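Local coordinates for protein sorbitol-6-phosphate dehydrogenase (PDB 5O3Z) that catalyses the NAD-dependent interconversion of sorbitol 6-phosphate and fructose 6-phosphate, as a short-chain dehydrogenase of Erwinia amylovora, at residues A[137-142]-A[242-247]; A[221-226]-A[258-263]; A[189-194]-A[229-234]; A[142-147]-A[160-165]. All coordinates share one frame; numbering follows the deposited sequence.

Contact 1 (A[137-142]-A[242-247]); sequences KGRIIQ and ASDKAA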
# COMPACT_ATOMS: atom_id res chain seq x y z
N LYS A 137 4.56 12.68 -26.41
CA LYS A 137 4.73 12.39 -25.01
C LYS A 137 3.35 12.28 -24.50
O LYS A 137 2.80 13.25 -23.92
CB LYS A 137 5.42 13.53 -24.30
CG LYS A 137 6.85 13.79 -24.74
CD LYS A 137 7.23 15.18 -24.21
CE LYS A 137 8.45 15.75 -24.89
NZ LYS A 137 9.51 14.73 -25.09
N GLY A 138 2.77 11.11 -24.72
CA GLY A 138 1.33 10.92 -24.57
C GLY A 138 0.90 10.56 -23.16
O GLY A 138 1.70 10.50 -22.28
N ARG A 139 -0.41 10.41 -22.98
CA ARG A 139 -1.05 10.05 -21.76
C ARG A 139 -2.03 8.88 -21.98
O ARG A 139 -2.72 8.81 -23.01
CB ARG A 139 -1.83 11.23 -21.32
CG ARG A 139 -0.97 12.45 -21.14
CD ARG A 139 -0.13 12.31 -19.91
NE ARG A 139 0.60 13.47 -19.52
CZ ARG A 139 1.87 13.72 -19.78
NH1 ARG A 139 2.60 12.94 -20.57
NH2 ARG A 139 2.44 14.84 -19.26
N ILE A 140 -2.10 7.97 -21.02
CA ILE A 140 -3.08 6.92 -21.02
C ILE A 140 -3.71 6.99 -19.64
O ILE A 140 -2.97 6.91 -18.64
CB ILE A 140 -2.47 5.54 -21.27
CG1 ILE A 140 -1.85 5.43 -22.66
CG2 ILE A 140 -3.52 4.46 -21.04
CD1 ILE A 140 -1.01 4.19 -22.90
N ILE A 141 -5.01 7.16 -19.58
CA ILE A 141 -5.68 7.21 -18.31
C ILE A 141 -6.78 6.22 -18.31
O ILE A 141 -7.70 6.32 -19.12
CB ILE A 141 -6.21 8.62 -18.03
CG1 ILE A 141 -5.00 9.54 -17.73
CG2 ILE A 141 -7.14 8.63 -16.83
CD1 ILE A 141 -5.30 11.02 -17.84
N GLN A 142 -6.76 5.29 -17.33
CA GLN A 142 -7.86 4.36 -17.13
C GLN A 142 -8.86 4.77 -16.06
O GLN A 142 -8.50 5.10 -14.93
CB GLN A 142 -7.30 3.00 -16.69
CG GLN A 142 -8.30 1.84 -16.76
CD GLN A 142 -8.07 0.71 -15.70
OE1 GLN A 142 -7.28 0.85 -14.75
NE2 GLN A 142 -8.85 -0.38 -15.84
N ALA A 242 -3.45 14.39 -17.35
CA ALA A 242 -3.25 14.43 -18.83
C ALA A 242 -2.40 15.62 -19.30
O ALA A 242 -1.86 15.61 -20.41
CB ALA A 242 -4.62 14.48 -19.51
N SER A 243 -2.22 16.62 -18.43
CA SER A 243 -1.52 17.84 -18.80
C SER A 243 0.01 17.64 -18.83
O SER A 243 0.56 16.72 -18.22
CB SER A 243 -1.90 18.95 -17.80
OG SER A 243 -0.99 18.94 -16.70
N ASP A 244 0.73 18.57 -19.45
CA ASP A 244 2.20 18.57 -19.34
C ASP A 244 2.69 18.94 -17.93
O ASP A 244 3.85 18.75 -17.61
CB ASP A 244 2.82 19.48 -20.41
CG ASP A 244 2.49 18.99 -21.85
OD1 ASP A 244 2.47 17.74 -22.06
OD2 ASP A 244 2.23 19.81 -22.77
N LYS A 245 1.79 19.42 -17.09
CA LYS A 245 2.16 19.75 -15.67
C LYS A 245 2.48 18.52 -14.76
O LYS A 245 3.22 18.64 -13.78
CB LYS A 245 1.07 20.61 -15.03
CG LYS A 245 0.97 22.01 -15.62
CD LYS A 245 -0.41 22.61 -15.39
CE LYS A 245 -0.34 24.11 -15.59
NZ LYS A 245 -1.57 24.86 -15.23
N ALA A 246 1.95 17.35 -15.16
CA ALA A 246 2.08 16.07 -14.49
C ALA A 246 3.04 15.15 -15.23
O ALA A 246 2.96 13.92 -15.08
CB ALA A 246 0.72 15.42 -14.35
N ALA A 247 4.00 15.71 -15.98
CA ALA A 247 4.97 14.90 -16.72
C ALA A 247 5.90 14.00 -15.90
O ALA A 247 6.36 13.02 -16.42
CB ALA A 247 5.82 15.77 -17.67
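R139, at the start of strand 139-145 in the Rossmann-type sheet, reaches across to S243 in the turn that follows helix 231-242, and ties the strand to that turn through its guanidinium. NH2 donates to S243 O at 2.9 Å with an N-H...O angle of 159°. The oxygen lies at the edge of the guanidinium, near its plane, whereas NH2 itself stands above the plane of the S243 carbonyl. On the aliphatic part of the chain, R139 CG rests 3.4 Å from A242 O. D244 OD1, 4.0 Å from R139 NH2, lies well out of the guanidinium plane; opposite charges face each other there, but no N-H points at the carboxylate. A247 CB packs against the same nitrogen. Further along the strand, I141 CD1 meets A242 CB at 3.9 Å, and L88 of the neighbouring strand 88-91 touches R139, I141 and A242 alike.

What positions this first shell is mostly local. The arginine chain bends at its second torsion (chi2 -72°), turning the guanidinium back so that NH1 can bond to G138 O at 3.1 Å, again close to the guanidinium plane. With both terminal nitrogens engaged in this way, the flat group is held against rotation, and NE adds a weak bond to Y241 O. Beyond the contact lies another chain: A247 packs on R227 of the second subunit. The turn carrying the acceptor is shaped by its own serine, as S243 OG accepts from K245 N at 2.8 Å, closing an ST turn.

Contact 2 (A[221-226]-A[258-263]); sequences DKVPLK and GGQVMF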
# COMPACT_ATOMS: atom_id res chain seq x y z
N ASP A 221 -22.26 8.32 4.14
CA ASP A 221 -21.75 8.37 5.49
C ASP A 221 -20.44 7.58 5.59
O ASP A 221 -19.69 7.78 6.52
CB ASP A 221 -22.86 7.93 6.49
CG ASP A 221 -22.34 7.31 7.77
OD1 ASP A 221 -22.05 6.09 7.78
OD2 ASP A 221 -22.27 8.02 8.79
N LYS A 222 -20.15 6.72 4.62
CA LYS A 222 -18.83 6.12 4.55
C LYS A 222 -17.74 7.07 4.07
O LYS A 222 -16.58 6.78 4.29
CB LYS A 222 -18.86 4.85 3.68
CG LYS A 222 -19.51 3.65 4.37
CD LYS A 222 -19.62 2.46 3.40
CE LYS A 222 -18.51 1.44 3.57
NZ LYS A 222 -18.82 0.53 4.71
N VAL A 223 -18.07 8.19 3.44
CA VAL A 223 -17.06 9.06 2.87
C VAL A 223 -16.68 10.13 3.92
O VAL A 223 -17.55 10.78 4.43
CB VAL A 223 -17.60 9.73 1.58
CG1 VAL A 223 -16.50 10.54 0.86
CG2 VAL A 223 -18.14 8.67 0.63
N PRO A 224 -15.40 10.34 4.22
CA PRO A 224 -15.13 11.47 5.15
C PRO A 224 -15.70 12.83 4.66
O PRO A 224 -16.42 13.49 5.43
CB PRO A 224 -13.63 11.48 5.23
CG PRO A 224 -13.32 10.02 5.18
CD PRO A 224 -14.22 9.45 4.12
N LEU A 225 -15.52 13.18 3.40
CA LEU A 225 -16.07 14.40 2.86
C LEU A 225 -17.56 14.44 2.72
O LEU A 225 -18.08 15.46 2.35
CB LEU A 225 -15.38 14.78 1.57
CG LEU A 225 -13.97 15.34 1.66
CD1 LEU A 225 -13.23 15.39 0.35
CD2 LEU A 225 -14.03 16.73 2.22
N LYS A 226 -18.26 13.38 3.11
CA LYS A 226 -19.73 13.27 3.17
C LYS A 226 -20.46 13.58 1.84
O LYS A 226 -21.53 14.24 1.81
CB LYS A 226 -20.33 14.07 4.34
CG LYS A 226 -19.79 13.68 5.73
CD LYS A 226 -20.05 12.21 6.00
CE LYS A 226 -19.64 11.69 7.36
NZ LYS A 226 -18.36 10.91 7.33
N GLY A 258 -13.05 11.11 -1.95
CA GLY A 258 -13.48 11.93 -0.76
C GLY A 258 -12.89 11.46 0.53
O GLY A 258 -13.49 11.61 1.61
N GLY A 259 -11.67 10.89 0.44
CA GLY A 259 -10.99 10.32 1.60
C GLY A 259 -11.37 8.96 2.12
O GLY A 259 -10.85 8.51 3.16
N GLN A 260 -12.28 8.26 1.43
CA GLN A 260 -12.61 6.91 1.78
C GLN A 260 -11.42 5.96 1.76
O GLN A 260 -11.35 5.06 2.62
CB GLN A 260 -13.76 6.35 0.86
CG GLN A 260 -14.36 5.08 1.46
CD GLN A 260 -15.65 4.60 0.85
OE1 GLN A 260 -16.32 5.32 0.07
NE2 GLN A 260 -16.03 3.35 1.19
N VAL A 261 -10.52 6.14 0.81
CA VAL A 261 -9.33 5.31 0.58
C VAL A 261 -8.13 6.22 0.59
O VAL A 261 -8.09 7.13 -0.15
CB VAL A 261 -9.35 4.62 -0.82
CG1 VAL A 261 -8.08 3.81 -1.05
CG2 VAL A 261 -10.56 3.71 -0.96
N MET A 262 -7.21 6.02 1.51
CA MET A 262 -6.06 6.91 1.65
C MET A 262 -4.73 6.14 1.49
O MET A 262 -3.64 6.75 1.55
CB MET A 262 -6.12 7.57 3.00
CG MET A 262 -7.13 8.69 3.13
SD MET A 262 -7.21 9.28 4.89
CE MET A 262 -8.73 10.22 4.89
N PHE A 263 -4.83 4.86 1.17
CA PHE A 263 -3.64 4.06 0.85
C PHE A 263 -3.57 3.85 -0.67
O PHE A 263 -4.28 4.53 -1.42
CB PHE A 263 -3.75 2.72 1.58
CG PHE A 263 -5.06 1.97 1.32
CD1 PHE A 263 -6.17 2.27 2.04
CD2 PHE A 263 -5.14 1.02 0.29
CE1 PHE A 263 -7.36 1.62 1.83
CE2 PHE A 263 -6.33 0.34 0.09
CZ PHE A 263 -7.43 0.67 0.83
OXT PHE A 263 -2.88 2.95 -1.16
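Between L225 and G258 the two loops are joined by one backbone hydrogen bond, L225 N to G258 O at 3.1 Å, nearly straight at 167° and lying in the plane of the carbonyl. The donor sits in a type I turn from V223 to K226, the acceptor in a glycine pair, G258 and G259, both at positive phi, where glycine is favoured; lacking a CB, G258 lets V223 CG1 come close. Side chains close in around the same carbonyl. V223 CG1 lies 3.3 Å from G258 O, placed there by a first torsion that sets it anti to the backbone N (chi1 -174°). L225 CD1 touches G258 CA at 3.6 Å. The ring of P224 leans on the peptide between G259 and Q260, its CD 3.5 Å from Q260 N. At the outer margin Q260, extended beyond CG, runs alongside the backbone of K222 and V223, crossing the V223 side chain at about a right angle, with OE1 3.9 Å from V223 CG2. Its NE2 lies against the aliphatic part of K222. The turn is braced from within, because V223 O accepts from both K226 N and K226 NZ, which approach from opposite faces of the carbonyl plane.

Much of this surface is a subunit interface: V223 and L225 pack on Y248 and A247 of the second subunit, and the F263 ring stacks on F263 of the third. Within the chain, the contact fastens the connection between helix 215-220 and helix 231-242 to the C-terminal tail that leaves strand 253-256, an edge strand of the sheet within this chain.

Contact 3 (A[189-194]-A[229-234]); sequences GNLLKS and CDYQDV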
# COMPACT_ATOMS: atom_id res chain seq x y z
N GLY A 189 -14.52 6.82 -6.39
CA GLY A 189 -15.52 6.39 -5.44
C GLY A 189 -16.83 6.18 -6.19
O GLY A 189 -16.82 6.08 -7.42
N ASN A 190 -17.92 6.18 -5.47
CA ASN A 190 -19.23 5.83 -5.99
C ASN A 190 -19.87 7.05 -6.65
O ASN A 190 -19.91 8.13 -6.05
CB ASN A 190 -20.15 5.37 -4.86
CG ASN A 190 -19.69 4.09 -4.18
OD1 ASN A 190 -19.52 3.05 -4.83
ND2 ASN A 190 -19.62 4.12 -2.83
N LEU A 191 -20.35 6.89 -7.89
CA LEU A 191 -21.01 7.96 -8.66
C LEU A 191 -22.49 7.84 -8.37
O LEU A 191 -23.28 7.29 -9.16
CB LEU A 191 -20.68 7.78 -10.12
CG LEU A 191 -19.20 7.57 -10.41
CD1 LEU A 191 -19.04 6.93 -11.78
CD2 LEU A 191 -18.49 8.89 -10.41
N LEU A 192 -22.88 8.32 -7.19
CA LEU A 192 -24.20 8.03 -6.60
C LEU A 192 -25.40 8.51 -7.45
O LEU A 192 -26.47 7.92 -7.43
CB LEU A 192 -24.29 8.63 -5.19
CG LEU A 192 -23.28 8.19 -4.14
CD1 LEU A 192 -23.37 9.05 -2.88
CD2 LEU A 192 -23.51 6.73 -3.79
N LYS A 193 -25.18 9.59 -8.20
CA LYS A 193 -26.18 10.16 -9.10
C LYS A 193 -26.04 9.69 -10.54
O LYS A 193 -26.67 10.24 -11.44
CB LYS A 193 -26.09 11.67 -9.02
CG LYS A 193 -26.68 12.19 -7.72
CD LYS A 193 -26.21 13.61 -7.44
CE LYS A 193 -25.97 13.83 -5.95
NZ LYS A 193 -25.39 15.17 -5.70
N SER A 194 -25.22 8.67 -10.77
CA SER A 194 -25.25 7.97 -12.02
C SER A 194 -26.59 7.31 -12.21
O SER A 194 -27.19 6.85 -11.26
CB SER A 194 -24.20 6.89 -12.04
OG SER A 194 -22.93 7.48 -12.16
N CYS A 229 -19.12 10.70 -5.41
CA CYS A 229 -18.18 11.19 -6.41
C CYS A 229 -18.98 11.80 -7.55
O CYS A 229 -19.95 11.24 -8.01
CB CYS A 229 -17.25 10.08 -6.94
SG CYS A 229 -15.99 10.57 -8.13
N ASP A 230 -18.56 12.91 -8.07
CA ASP A 230 -19.28 13.37 -9.25
C ASP A 230 -18.41 13.47 -10.49
O ASP A 230 -17.18 13.35 -10.45
CB ASP A 230 -20.15 14.62 -8.92
CG ASP A 230 -19.33 15.89 -8.76
OD1 ASP A 230 -18.14 15.88 -9.12
OD2 ASP A 230 -19.89 16.94 -8.30
N TYR A 231 -19.05 13.66 -11.63
CA TYR A 231 -18.34 13.53 -12.90
C TYR A 231 -17.31 14.60 -13.05
O TYR A 231 -16.27 14.43 -13.74
CB TYR A 231 -19.32 13.58 -14.11
CG TYR A 231 -20.33 12.44 -14.31
CD1 TYR A 231 -20.07 11.11 -13.91
CD2 TYR A 231 -21.52 12.67 -14.97
CE1 TYR A 231 -20.99 10.09 -14.16
CE2 TYR A 231 -22.44 11.66 -15.21
CZ TYR A 231 -22.17 10.37 -14.80
OH TYR A 231 -23.08 9.38 -15.04
N GLN A 232 -17.59 15.76 -12.47
CA GLN A 232 -16.65 16.87 -12.57
C GLN A 232 -15.34 16.59 -11.80
O GLN A 232 -14.25 16.96 -12.23
CB GLN A 232 -17.31 18.20 -12.13
CG GLN A 232 -16.42 19.41 -12.33
CD GLN A 232 -16.27 19.77 -13.78
OE1 GLN A 232 -17.27 19.83 -14.49
NE2 GLN A 232 -15.09 19.99 -14.22
N ASP A 233 -15.44 15.92 -10.66
CA ASP A 233 -14.18 15.52 -9.93
C ASP A 233 -13.33 14.65 -10.81
O ASP A 233 -12.18 14.82 -10.92
CB ASP A 233 -14.52 14.75 -8.67
CG ASP A 233 -15.44 15.47 -7.76
OD1 ASP A 233 -15.19 16.67 -7.47
OD2 ASP A 233 -16.39 14.83 -7.34
N VAL A 234 -13.96 13.74 -11.52
CA VAL A 234 -13.23 12.88 -12.42
C VAL A 234 -12.49 13.64 -13.48
O VAL A 234 -11.28 13.48 -13.70
CB VAL A 234 -14.17 11.81 -13.05
CG1 VAL A 234 -13.39 10.89 -13.97
CG2 VAL A 234 -14.85 10.97 -11.98
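L191 and C229 form the apolar centre, with L191 CD2 3.8 Å from C229 SG. The leucine fork divides its work. CD2 faces the sulfur and, more distantly, V234 CG2, while CD1 comes up at the edge of the Y231 ring, 4.4 Å from CE1. C229 CB points at the other loop, 3.4 Å from N190 O, and the first torsion (chi1 -177°) turns SG past that loop, so that the sulfur meets L191 CD2 from the side.

Outward from this core the backbones hold each other. C229 N donates to N190 O at 2.8 Å, and a nearly linear CA-H...O contact runs back from L191 CA to C229 O at 3.5 Å. L191 is the centre of an inverse gamma turn, and a type I turn then carries the chain on to S194. At the polar edge S194 OG stands 3.5 Å from Y231 OH, a weak bond at most, and L191 O is a second acceptor within reach of that serine hydroxyl. At the start of helix 231-242, D230 and D233 form a capping box: D233 N donates to D230 OD1, and D230 N to D233 OD2. The two acceptors, D230 OD1 and D233 OD2, are just 2.7 Å apart, which might raise the pKa of one carboxylate, though the helix N-terminus would probably work against that.

The contact thus joins the loop leaving strand 182-188 to the first turn of helix 231-242. Y231 meets F21 of helix 17-28, L192 packs on helices 195-199 and 215-220, and C229 touches V256 of strand 253-256.

Contact 4 (A[142-147]-A[160-165]); sequences QINSKS and AAKFGG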
# COMPACT_ATOMS: atom_id res chain seq x y z
N GLN A 142 -6.76 5.29 -17.33
CA GLN A 142 -7.86 4.36 -17.13
C GLN A 142 -8.86 4.77 -16.06
O GLN A 142 -8.50 5.10 -14.93
CB GLN A 142 -7.30 3.00 -16.69
CG GLN A 142 -8.30 1.84 -16.76
CD GLN A 142 -8.07 0.71 -15.70
OE1 GLN A 142 -7.28 0.85 -14.75
NE2 GLN A 142 -8.85 -0.38 -15.84
N ILE A 143 -10.13 4.64 -16.33
CA ILE A 143 -11.17 4.79 -15.29
C ILE A 143 -11.25 3.48 -14.49
O ILE A 143 -11.49 2.44 -15.07
CB ILE A 143 -12.52 5.12 -15.90
CG1 ILE A 143 -12.42 6.37 -16.81
CG2 ILE A 143 -13.53 5.32 -14.82
CD1 ILE A 143 -11.60 7.56 -16.21
N ASN A 144 -10.97 3.54 -13.18
CA ASN A 144 -10.92 2.39 -12.33
C ASN A 144 -11.86 2.78 -11.18
O ASN A 144 -12.74 3.67 -11.35
CB ASN A 144 -9.43 2.08 -12.02
CG ASN A 144 -9.19 0.65 -11.50
OD1 ASN A 144 -9.83 0.18 -10.55
ND2 ASN A 144 -8.26 -0.01 -12.13
N SER A 145 -11.65 2.20 -10.01
CA SER A 145 -12.65 2.11 -8.99
C SER A 145 -11.90 1.96 -7.67
O SER A 145 -10.79 1.41 -7.65
CB SER A 145 -13.52 0.90 -9.21
OG SER A 145 -14.46 0.68 -8.14
N LYS A 146 -12.52 2.35 -6.59
CA LYS A 146 -11.99 1.95 -5.28
C LYS A 146 -11.95 0.41 -5.11
O LYS A 146 -11.11 -0.12 -4.39
CB LYS A 146 -12.76 2.65 -4.18
CG LYS A 146 -14.18 2.23 -4.05
CD LYS A 146 -14.75 2.90 -2.83
CE LYS A 146 -16.26 2.92 -2.81
NZ LYS A 146 -16.75 1.64 -2.24
N SER A 147 -12.79 -0.30 -5.85
CA SER A 147 -12.75 -1.72 -5.91
C SER A 147 -11.48 -2.27 -6.54
O SER A 147 -11.27 -3.45 -6.42
CB SER A 147 -14.02 -2.28 -6.59
OG SER A 147 -15.18 -1.89 -5.89
N ALA A 160 -11.09 -8.43 -9.13
CA ALA A 160 -10.04 -9.10 -9.85
C ALA A 160 -9.59 -8.25 -11.08
O ALA A 160 -8.40 -8.01 -11.32
CB ALA A 160 -10.52 -10.49 -10.27
N ALA A 161 -10.58 -7.77 -11.82
CA ALA A 161 -10.30 -7.09 -13.06
C ALA A 161 -9.79 -5.68 -12.82
O ALA A 161 -8.93 -5.27 -13.51
CB ALA A 161 -11.57 -7.03 -13.88
N LYS A 162 -10.32 -4.99 -11.79
CA LYS A 162 -9.91 -3.64 -11.46
C LYS A 162 -8.56 -3.62 -10.80
O LYS A 162 -7.75 -2.82 -11.16
CB LYS A 162 -10.94 -2.93 -10.57
CG LYS A 162 -12.26 -2.55 -11.27
CD LYS A 162 -12.05 -1.68 -12.50
CE LYS A 162 -13.37 -1.43 -13.26
NZ LYS A 162 -13.22 -0.39 -14.32
N PHE A 163 -8.29 -4.53 -9.87
CA PHE A 163 -6.88 -4.68 -9.44
C PHE A 163 -5.93 -4.98 -10.62
O PHE A 163 -4.83 -4.39 -10.79
CB PHE A 163 -6.80 -5.85 -8.44
CG PHE A 163 -6.98 -5.45 -7.00
CD1 PHE A 163 -8.22 -5.07 -6.51
CD2 PHE A 163 -5.94 -5.52 -6.13
CE1 PHE A 163 -8.38 -4.71 -5.18
CE2 PHE A 163 -6.11 -5.19 -4.79
CZ PHE A 163 -7.33 -4.85 -4.31
N GLY A 164 -6.34 -5.90 -11.47
CA GLY A 164 -5.54 -6.22 -12.65
C GLY A 164 -5.25 -5.01 -13.51
O GLY A 164 -4.11 -4.82 -13.97
N GLY A 165 -6.21 -4.12 -13.60
CA GLY A 165 -5.91 -2.82 -14.26
C GLY A 165 -4.76 -2.00 -13.64
O GLY A 165 -4.03 -1.32 -14.34
O HOH W 1 -9.26 -2.96 -14.95
O HOH W 2 -11.37 -0.88 -16.79
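N144 and K162 pass side by side, pointing opposite ways. The N144 first torsion (chi1 -161°) brings OD1 to 3.3 Å from K162 CB and lets ND2 donate to K162 O at 3.0 Å, almost straight at 174° and with the oxygen exactly in the amide plane. ND2 also donates to Q142 OE1, which S185 OG holds too, and N144 OD1 accepts from S145 N on a lone pair. Three bonds fix the rotation of the amide.

K162 bends once, at its second torsion (chi2 -56°), then runs extended. The contact lies in the beta-alpha-beta unit of strand 139-145, helix 156-176 and strand 182-188. K162 with Y158 makes up the YxxxK motif of short-chain dehydrogenases; S145 stands where these enzymes keep their catalytic serine, consistent with an active site here. K162 NZ reaches I143 O weakly at 3.4 Å and, also weakly, N116 OD1 and A93 O. A water bonded to K162 NZ at 3.1 Å also takes a hydrogen from Q142 NE2. A second water links Q142 NE2 to A161 O. S147 O meets the edge of the F163 ring, 3.4 Å from CE1.

Contacts 1 and 4 use the two ends of strand 139-145 and share Q142, yet their centres lie 19 Å apart: contact 1 is at the start of the strand, contact 4 at the end that carries the probable active site with S145 and K162. The centres of contacts 2 and 3 are 13 Å from each other, and 18 and 16 Å from that of contact 4. K146 of contact 4 packs against both, its CE lying 3.6 Å from N190 ND2 of contact 3 and 3.8 Å from Q260 OE1 of contact 2. Contact 1 stays remote from contact 2, about 14 Å between nearest atoms, although contacts 1, 2 and 3 all touch the second subunit.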